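Long-range contacts in inositol 2-dehydrogenase/D-chiro-inositol 3-dehydrogenase (Lactobacillus casei, PDB 4MIE), which oxidises myo-inositol to 2-keto-myo-inositol and D-chiro-inositol to 1-keto-D-chiro-inositol, probably with NAD+ as the hydride acceptor: residues 18-23 with 72-77; 30-35 with 293-298; 143-148 with 261-266. All blocks are in the same frame, centred on the assembly; numbering follows the deposited sequence.

Interaction 1: residues 18-23 with 72-77; sequences GVIGTG and SLLQDP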
loop_
_atom_site.group_PDB
_atom_site.type_symbol
_atom_site.label_atom_id
_atom_site.label_comp_id
_atom_site.label_asym_id
_atom_site.label_seq_id
_atom_site.Cartn_x
_atom_site.Cartn_y
_atom_site.Cartn_z
ATOM N N GLY D 18 -39.984 -10.955 11.960
ATOM C CA GLY D 18 -39.735 -12.362 12.162
ATOM C C GLY D 18 -38.509 -12.831 11.392
ATOM O O GLY D 18 -38.311 -12.468 10.253
ATOM N N VAL D 19 -37.687 -13.647 12.020
ATOM C CA VAL D 19 -36.474 -14.105 11.377
ATOM C C VAL D 19 -36.456 -15.617 11.204
ATOM O O VAL D 19 -36.498 -16.361 12.157
ATOM C CB VAL D 19 -35.193 -13.561 12.085
ATOM C CG1 VAL D 19 -33.937 -14.116 11.463
ATOM C CG2 VAL D 19 -35.169 -12.066 12.084
ATOM N N ILE D 20 -36.402 -16.049 9.961
ATOM C CA ILE D 20 -36.376 -17.456 9.631
ATOM C C ILE D 20 -34.972 -17.924 9.274
ATOM O O ILE D 20 -34.490 -17.676 8.187
ATOM C CB ILE D 20 -37.310 -17.760 8.487
ATOM C CG1 ILE D 20 -38.716 -17.302 8.828
ATOM C CG2 ILE D 20 -37.296 -19.217 8.169
ATOM C CD1 ILE D 20 -39.576 -17.140 7.682
ATOM N N GLY D 21 -34.338 -18.603 10.211
ATOM C CA GLY D 21 -32.961 -19.002 10.083
ATOM C C GLY D 21 -32.055 -18.208 11.007
ATOM O O GLY D 21 -31.915 -17.019 10.874
ATOM N N THR D 22 -31.461 -18.886 11.967
ATOM C CA THR D 22 -30.623 -18.219 12.938
ATOM C C THR D 22 -29.231 -18.788 12.983
ATOM O O THR D 22 -28.708 -19.082 14.037
ATOM C CB THR D 22 -31.237 -18.223 14.349
ATOM O OG1 THR D 22 -31.447 -19.557 14.795
ATOM C CG2 THR D 22 -32.530 -17.487 14.352
ATOM N N GLY D 23 -28.649 -18.951 11.807
ATOM C CA GLY D 23 -27.252 -19.262 11.683
ATOM C C GLY D 23 -26.440 -17.998 11.840
ATOM O O GLY D 23 -26.920 -17.033 12.389
ATOM N N SER D 72 -45.593 -21.777 10.850
ATOM C CA SER D 72 -46.175 -21.309 12.086
ATOM C C SER D 72 -45.862 -19.842 12.322
ATOM O O SER D 72 -46.716 -19.078 12.677
ATOM C CB SER D 72 -45.731 -22.167 13.262
ATOM O OG SER D 72 -44.335 -22.165 13.409
ATOM N N LEU D 73 -44.616 -19.474 12.110
ATOM C CA LEU D 73 -44.194 -18.101 12.230
ATOM C C LEU D 73 -44.944 -17.169 11.269
ATOM O O LEU D 73 -45.308 -16.070 11.629
ATOM C CB LEU D 73 -42.697 -18.007 12.011
ATOM C CG LEU D 73 -41.995 -16.665 12.183
ATOM C CD1 LEU D 73 -40.546 -16.851 12.637
ATOM C CD2 LEU D 73 -42.067 -15.799 10.936
ATOM N N LEU D 74 -45.149 -17.633 10.047
ATOM C CA LEU D 74 -45.767 -16.838 8.995
ATOM C C LEU D 74 -47.252 -16.595 9.244
ATOM O O LEU D 74 -47.843 -15.705 8.662
ATOM C CB LEU D 74 -45.571 -17.512 7.644
ATOM C CG LEU D 74 -44.200 -17.485 6.960
ATOM C CD1 LEU D 74 -44.206 -18.350 5.751
ATOM C CD2 LEU D 74 -43.755 -16.092 6.584
ATOM N N GLN D 75 -47.835 -17.394 10.130
ATOM C CA GLN D 75 -49.227 -17.252 10.518
ATOM C C GLN D 75 -49.442 -16.384 11.774
ATOM O O GLN D 75 -50.533 -16.322 12.313
ATOM C CB GLN D 75 -49.868 -18.627 10.677
ATOM C CG GLN D 75 -49.902 -19.436 9.389
ATOM C CD GLN D 75 -50.493 -20.811 9.539
ATOM O OE1 GLN D 75 -49.786 -21.792 9.545
ATOM N NE2 GLN D 75 -51.791 -20.882 9.639
ATOM N N ASP D 76 -48.390 -15.722 12.230
ATOM C CA ASP D 76 -48.501 -14.774 13.318
ATOM C C ASP D 76 -48.855 -13.408 12.730
ATOM O O ASP D 76 -48.059 -12.815 12.050
ATOM C CB ASP D 76 -47.187 -14.718 14.111
ATOM C CG ASP D 76 -47.293 -13.893 15.395
ATOM O OD1 ASP D 76 -47.870 -12.807 15.380
ATOM O OD2 ASP D 76 -46.789 -14.332 16.422
ATOM N N PRO D 77 -50.070 -12.923 13.000
ATOM C CA PRO D 77 -50.568 -11.672 12.436
ATOM C C PRO D 77 -49.816 -10.454 12.900
ATOM O O PRO D 77 -49.938 -9.423 12.291
ATOM C CB PRO D 77 -51.990 -11.599 12.971
ATOM C CG PRO D 77 -51.978 -12.413 14.174
ATOM C CD PRO D 77 -51.052 -13.522 13.912
#
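Leu73 of helix 70-74 packs against the first strand of the NAD-binding Rossmann fold, meeting Gly18, Val19 and Ile20 in a contact made without a single hydrogen bond between the segments. Its CG lies anti to the backbone N (chi1 -176°), which carries the forked tip across to the strand. There the two methyls divide the work: CD2 lies 4.3 Å from Gly18 CA and 4.2 Å from Ile20 CG1, while CD1 stands 4.1 Å from Val19 O. Gly18 has no side chain, and CD2 comes up to its CA directly. This side is buried: Thr46 of strand 40-46 touches both Ile20 and Leu73, and Ile79 touches Leu73.

Past Leu74 the contact loosens. The chain of 75-77 turns away, with Gln75 and Pro77 exposed, and Asp76 instead forms a salt bridge with Lys65. On the other segment, Gly21 and Gly23, probably part of the GxGxxG dinucleotide-binding motif, continue past the strand without meeting 72-77. The outlying apolar touch belongs to Leu74, whose CD2 ends 4.4 Å from Ile20 CD1.

Interaction 2: residues 30-35 with 293-298; sequences IDRLTN and AYNTEV
Arg32 and Asn295 join two helices far apart in sequence: helix 24-35, which follows the first strand of the Rossmann fold, and helix 291-306, from the C-terminal family region, which packs on the Rossmann fold. The short segments cross at -61° with their axes 10.6 Å apart, a wide spacing bridged mainly by the long arginine. Its CG sits between the backbone N and the carbonyl carbon (chi1 73°), and a bend at chi3 turns the guanidinium across the facing helix.

Two different surfaces of that flat group are used. Near its edge, NH1 donates to Asn295 OD1 at 2.9 Å, with an N-H...O angle of 150°; the donor stands above the carbonyl plane of the amide rather than on a lone pair. Over one face lies Tyr294 CB, 3.4 Å from Arg32 CZ and above the middle of the group, while the tyrosine side chain also touches Met25 and Glu108. The same Asn295 OD1 lies 3.4 Å from Arg32 CD, against the aliphatic part of the chain.

Beside this polar patch runs an apolar one. Leu33 CD2 meets Val298 CG1 at 3.6 Å, the two side chains crossing at about a right angle, and both touch Phe83 of the Rossmann sheet.

His29 ND1 bonds to Arg32 NE, giving the guanidinium a second hold on its own helix. Gripped at NE and NH1 and covered on a face, the buried group is probably limited in rotation. These bonds go to an amide oxygen and a histidine nitrogen; Glu297, whose OE2 lies 6.9 Å from Arg32 NE and so not in contact, may still help balance the charge.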
loop_
_atom_site.group_PDB
_atom_site.type_symbol
_atom_site.label_atom_id
_atom_site.label_comp_id
_atom_site.label_asym_id
_atom_site.label_seq_id
_atom_site.Cartn_x
_atom_site.Cartn_y
_atom_site.Cartn_z
ATOM N N ILE D 30 -30.251 -10.114 13.162
ATOM C CA ILE D 30 -30.838 -9.865 14.460
ATOM C C ILE D 30 -30.060 -8.817 15.250
ATOM O O ILE D 30 -30.629 -7.874 15.725
ATOM C CB ILE D 30 -30.994 -11.147 15.263
ATOM C CG1 ILE D 30 -32.071 -12.028 14.629
ATOM C CG2 ILE D 30 -31.324 -10.822 16.708
ATOM C CD1 ILE D 30 -32.030 -13.385 15.058
ATOM N N ASP D 31 -28.752 -8.977 15.318
ATOM C CA ASP D 31 -27.885 -8.037 16.001
ATOM C C ASP D 31 -28.087 -6.631 15.474
ATOM O O ASP D 31 -28.335 -5.728 16.226
ATOM C CB ASP D 31 -26.424 -8.465 15.874
ATOM C CG ASP D 31 -25.507 -7.782 16.868
ATOM O OD1 ASP D 31 -25.956 -7.252 17.873
ATOM O OD2 ASP D 31 -24.303 -7.796 16.621
ATOM N N ARG D 32 -27.994 -6.474 14.167
ATOM C CA ARG D 32 -28.108 -5.162 13.575
ATOM C C ARG D 32 -29.489 -4.565 13.765
ATOM O O ARG D 32 -29.608 -3.412 14.099
ATOM C CB ARG D 32 -27.661 -5.140 12.111
ATOM C CG ARG D 32 -28.584 -5.776 11.140
ATOM C CD ARG D 32 -28.068 -5.713 9.705
ATOM N NE ARG D 32 -27.386 -6.927 9.309
ATOM C CZ ARG D 32 -26.077 -7.102 9.358
ATOM N NH1 ARG D 32 -25.292 -6.142 9.773
ATOM N NH2 ARG D 32 -25.564 -8.241 8.984
ATOM N N LEU D 33 -30.521 -5.376 13.597
ATOM C CA LEU D 33 -31.878 -4.900 13.744
ATOM C C LEU D 33 -32.180 -4.468 15.187
ATOM O O LEU D 33 -32.967 -3.597 15.407
ATOM C CB LEU D 33 -32.882 -5.942 13.259
ATOM C CG LEU D 33 -33.005 -6.230 11.763
ATOM C CD1 LEU D 33 -33.632 -7.553 11.567
ATOM C CD2 LEU D 33 -33.813 -5.165 11.050
ATOM N N THR D 34 -31.513 -5.096 16.139
ATOM C CA THR D 34 -31.770 -4.885 17.546
ATOM C C THR D 34 -30.933 -3.737 18.091
ATOM O O THR D 34 -31.430 -2.868 18.776
ATOM C CB THR D 34 -31.444 -6.129 18.382
ATOM O OG1 THR D 34 -32.209 -7.242 17.949
ATOM C CG2 THR D 34 -31.741 -5.871 19.850
ATOM N N ASN D 35 -29.660 -3.736 17.740
ATOM C CA ASN D 35 -28.665 -2.918 18.391
ATOM C C ASN D 35 -28.108 -1.726 17.605
ATOM O O ASN D 35 -27.548 -0.818 18.183
ATOM C CB ASN D 35 -27.531 -3.822 18.893
ATOM C CG ASN D 35 -28.007 -4.824 19.947
ATOM O OD1 ASN D 35 -28.566 -4.444 20.948
ATOM N ND2 ASN D 35 -27.818 -6.090 19.684
ATOM N N ALA D 293 -22.608 -2.549 4.190
ATOM C CA ALA D 293 -23.523 -2.891 3.132
ATOM C C ALA D 293 -24.808 -3.480 3.681
ATOM O O ALA D 293 -25.868 -3.042 3.332
ATOM C CB ALA D 293 -22.884 -3.818 2.192
ATOM N N TYR D 294 -24.681 -4.446 4.574
ATOM C CA TYR D 294 -25.810 -5.059 5.255
ATOM C C TYR D 294 -26.637 -4.056 6.067
ATOM O O TYR D 294 -27.839 -4.051 5.981
ATOM C CB TYR D 294 -25.334 -6.178 6.159
ATOM C CG TYR D 294 -24.850 -7.449 5.483
ATOM C CD1 TYR D 294 -25.619 -8.120 4.538
ATOM C CD2 TYR D 294 -23.635 -8.000 5.827
ATOM C CE1 TYR D 294 -25.164 -9.276 3.959
ATOM C CE2 TYR D 294 -23.179 -9.142 5.246
ATOM C CZ TYR D 294 -23.933 -9.782 4.332
ATOM O OH TYR D 294 -23.442 -10.932 3.790
ATOM N N ASN D 295 -25.974 -3.221 6.850
ATOM C CA ASN D 295 -26.650 -2.178 7.596
ATOM C C ASN D 295 -27.478 -1.223 6.703
ATOM O O ASN D 295 -28.649 -1.029 6.938
ATOM C CB ASN D 295 -25.668 -1.400 8.468
ATOM C CG ASN D 295 -25.175 -2.201 9.665
ATOM O OD1 ASN D 295 -25.694 -3.240 9.983
ATOM N ND2 ASN D 295 -24.177 -1.676 10.335
ATOM N N THR D 296 -26.851 -0.671 5.678
ATOM C CA THR D 296 -27.509 0.222 4.746
ATOM C C THR D 296 -28.717 -0.406 4.058
ATOM O O THR D 296 -29.760 0.190 3.958
ATOM C CB THR D 296 -26.527 0.737 3.705
ATOM O OG1 THR D 296 -25.458 1.417 4.357
ATOM C CG2 THR D 296 -27.212 1.702 2.753
ATOM N N GLU D 297 -28.541 -1.629 3.608
ATOM C CA GLU D 297 -29.530 -2.385 2.873
ATOM C C GLU D 297 -30.738 -2.704 3.727
ATOM O O GLU D 297 -31.857 -2.506 3.319
ATOM C CB GLU D 297 -28.877 -3.681 2.416
ATOM C CG GLU D 297 -29.689 -4.658 1.678
ATOM C CD GLU D 297 -28.946 -5.978 1.548
ATOM O OE1 GLU D 297 -28.829 -6.488 0.444
ATOM O OE2 GLU D 297 -28.490 -6.507 2.558
ATOM N N VAL D 298 -30.484 -3.203 4.921
ATOM C CA VAL D 298 -31.542 -3.611 5.800
ATOM C C VAL D 298 -32.302 -2.398 6.328
ATOM O O VAL D 298 -33.493 -2.463 6.493
ATOM C CB VAL D 298 -31.025 -4.519 6.936
ATOM C CG1 VAL D 298 -32.117 -4.850 7.914
ATOM C CG2 VAL D 298 -30.468 -5.784 6.378
#

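Interaction 3: residues 143-148 with 261-266; sequences QGIRAL and LQLPNY. With SO4 (sulfate ion), chain U.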
loop_
_atom_site.group_PDB
_atom_site.type_symbol
_atom_site.label_atom_id
_atom_site.label_comp_id
_atom_site.label_asym_id
_atom_site.label_seq_id
_atom_site.Cartn_x
_atom_site.Cartn_y
_atom_site.Cartn_z
ATOM N N GLN D 143 -20.166 0.789 0.086
ATOM C CA GLN D 143 -19.659 2.114 -0.214
ATOM C C GLN D 143 -18.518 2.136 -1.223
ATOM O O GLN D 143 -18.504 2.955 -2.102
ATOM C CB GLN D 143 -19.280 2.861 1.066
ATOM C CG GLN D 143 -20.376 3.771 1.582
ATOM C CD GLN D 143 -20.106 4.331 2.961
ATOM O OE1 GLN D 143 -19.012 4.772 3.260
ATOM N NE2 GLN D 143 -21.117 4.301 3.807
ATOM N N GLY D 144 -17.583 1.211 -1.088
ATOM C CA GLY D 144 -16.453 1.143 -1.984
ATOM C C GLY D 144 -16.821 0.722 -3.391
ATOM O O GLY D 144 -16.349 1.272 -4.354
ATOM N N ILE D 145 -17.687 -0.265 -3.482
ATOM C CA ILE D 145 -18.157 -0.754 -4.757
ATOM C C ILE D 145 -18.961 0.338 -5.496
ATOM O O ILE D 145 -18.748 0.573 -6.657
ATOM C CB ILE D 145 -18.910 -2.049 -4.581
ATOM C CG1 ILE D 145 -17.920 -3.145 -4.226
ATOM C CG2 ILE D 145 -19.677 -2.404 -5.800
ATOM C CD1 ILE D 145 -18.510 -4.445 -3.995
ATOM N N ARG D 146 -19.810 1.039 -4.771
ATOM C CA ARG D 146 -20.548 2.162 -5.322
ATOM C C ARG D 146 -19.647 3.285 -5.809
ATOM O O ARG D 146 -19.861 3.838 -6.866
ATOM C CB ARG D 146 -21.549 2.680 -4.306
ATOM C CG ARG D 146 -22.668 1.723 -4.023
ATOM C CD ARG D 146 -23.688 2.288 -3.088
ATOM N NE ARG D 146 -24.393 3.412 -3.675
ATOM C CZ ARG D 146 -25.351 3.306 -4.583
ATOM N NH1 ARG D 146 -25.729 2.128 -5.030
ATOM N NH2 ARG D 146 -25.927 4.392 -5.051
ATOM N N ALA D 147 -18.631 3.592 -5.021
ATOM C CA ALA D 147 -17.676 4.625 -5.344
ATOM C C ALA D 147 -16.988 4.277 -6.641
ATOM O O ALA D 147 -16.825 5.109 -7.493
ATOM C CB ALA D 147 -16.675 4.810 -4.223
ATOM N N LEU D 148 -16.608 3.025 -6.781
ATOM C CA LEU D 148 -16.018 2.567 -8.019
ATOM C C LEU D 148 -16.969 2.783 -9.203
ATOM O O LEU D 148 -16.569 3.338 -10.200
ATOM C CB LEU D 148 -15.564 1.122 -7.911
ATOM C CG LEU D 148 -14.627 0.723 -9.043
ATOM C CD1 LEU D 148 -13.649 -0.308 -8.572
ATOM C CD2 LEU D 148 -15.381 0.210 -10.245
ATOM N N LEU D 261 -9.726 1.135 -13.090
ATOM C CA LEU D 261 -10.247 1.398 -11.769
ATOM C C LEU D 261 -10.200 0.120 -10.959
ATOM O O LEU D 261 -10.489 -0.942 -11.459
ATOM C CB LEU D 261 -11.684 1.891 -11.846
ATOM C CG LEU D 261 -11.924 3.310 -12.332
ATOM C CD1 LEU D 261 -13.341 3.491 -12.693
ATOM C CD2 LEU D 261 -11.533 4.305 -11.280
ATOM N N GLN D 262 -9.864 0.263 -9.694
ATOM C CA GLN D 262 -9.688 -0.865 -8.806
ATOM C C GLN D 262 -10.185 -0.594 -7.382
ATOM O O GLN D 262 -10.000 0.470 -6.833
ATOM C CB GLN D 262 -8.218 -1.242 -8.785
ATOM C CG GLN D 262 -7.847 -2.404 -7.981
ATOM C CD GLN D 262 -6.391 -2.734 -8.178
ATOM O OE1 GLN D 262 -5.948 -2.944 -9.292
ATOM N NE2 GLN D 262 -5.644 -2.757 -7.107
ATOM N N LEU D 263 -10.818 -1.591 -6.812
ATOM C CA LEU D 263 -11.217 -1.555 -5.429
ATOM C C LEU D 263 -9.960 -1.621 -4.550
ATOM O O LEU D 263 -9.120 -2.471 -4.737
ATOM C CB LEU D 263 -12.112 -2.737 -5.157
ATOM C CG LEU D 263 -13.280 -2.695 -4.212
ATOM C CD1 LEU D 263 -14.241 -1.610 -4.596
ATOM C CD2 LEU D 263 -13.923 -4.024 -4.265
ATOM N N PRO D 264 -9.833 -0.700 -3.595
ATOM C CA PRO D 264 -8.681 -0.757 -2.705
ATOM C C PRO D 264 -8.819 -1.861 -1.653
ATOM O O PRO D 264 -9.866 -2.467 -1.512
ATOM C CB PRO D 264 -8.708 0.607 -2.058
ATOM C CG PRO D 264 -10.075 0.983 -2.071
ATOM C CD PRO D 264 -10.740 0.384 -3.221
ATOM N N ASN D 265 -7.736 -2.112 -0.930
ATOM C CA ASN D 265 -7.728 -3.131 0.122
ATOM C C ASN D 265 -8.599 -2.755 1.287
ATOM O O ASN D 265 -8.660 -1.608 1.671
ATOM C CB ASN D 265 -6.319 -3.444 0.613
ATOM C CG ASN D 265 -5.596 -4.396 -0.297
ATOM O OD1 ASN D 265 -4.371 -4.374 -0.397
ATOM N ND2 ASN D 265 -6.353 -5.222 -0.999
ATOM N N TYR D 266 -9.295 -3.743 1.821
ATOM C CA TYR D 266 -10.214 -3.487 2.897
ATOM C C TYR D 266 -9.544 -3.794 4.209
ATOM O O TYR D 266 -9.076 -4.886 4.435
ATOM C CB TYR D 266 -11.480 -4.308 2.743
ATOM C CG TYR D 266 -12.525 -4.029 3.800
ATOM C CD1 TYR D 266 -12.549 -4.741 4.991
ATOM C CD2 TYR D 266 -13.480 -3.048 3.611
ATOM C CE1 TYR D 266 -13.491 -4.482 5.941
ATOM C CE2 TYR D 266 -14.426 -2.780 4.568
ATOM C CZ TYR D 266 -14.430 -3.498 5.726
ATOM O OH TYR D 266 -15.374 -3.225 6.668
HETATM S S SO4 U . -28.277 2.672 -7.879
HETATM O O1 SO4 U . -27.687 3.945 -7.651
HETATM O O2 SO4 U . -27.379 1.633 -7.485
HETATM O O3 SO4 U . -28.599 2.503 -9.241
HETATM O O4 SO4 U . -29.494 2.574 -7.146
#
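Apolar packing carries the contact of Leu148 in helix 143-152 with strand 260-262, outermost of the mixed sheet within the chain, and Leu263 just after it. Leu148 CD1 lies against the backbone, 3.6 Å from Leu263 N and 3.7 Å from Gln262 C; CG anti to the backbone N (chi1 -165°) brings it there. Its CG also packs on Leu261 CB at 4.2 Å. Leu263 reaches back: its CD1 rests against the Gly144 backbone, 3.6 Å from Gly144 O, and 4.0 Å from Ile145 CG1, the two side chains meeting at a slant.

Polar bonds lie on another flank of the helix. The side chain of Arg146 leaves the helix away from the strand, and its guanidinium holds a sulfate, probably from the crystallisation liquor, through a paired grip: NH1 to O2 at 3.0 Å and NH2 to O1 at 3.2 Å. Trp195 NE1 bonds to the same anion.

Backbone pairing is the third kind of interaction. Leu261 bonds to Val254 of the adjacent strand, and Leu261 and Gln262 form an antiparallel ladder with a strand of the second subunit. A helix thus packs on an open sheet that continues across a subunit interface, as expected of the C-terminal alpha/beta domain in the Gfo/Idh/MocA family.

In the fold
The three contacts are spread across the subunit. Interaction 1 lies within the Rossmann fold and interaction 3 at the mixed sheet, on opposite sides of the chain's centre and about 35 Å apart between centres. Interaction 2 lies between them, its centre about 17 Å from that of the first and 21 Å from that of the third, its nearest atoms about 5 Å from interaction 3 without touching. Interactions 1 and 2 touch where Val19 and Thr22 pack on Ile30, since strand 15-20 leads directly into helix 24-35. Along the chain their segments alternate, whereas both segments of interaction 3 fall between those of interaction 2. Helix 291-306 thereby returns the late chain to the nucleotide-binding fold, after the excursion that builds the intersubunit sheet.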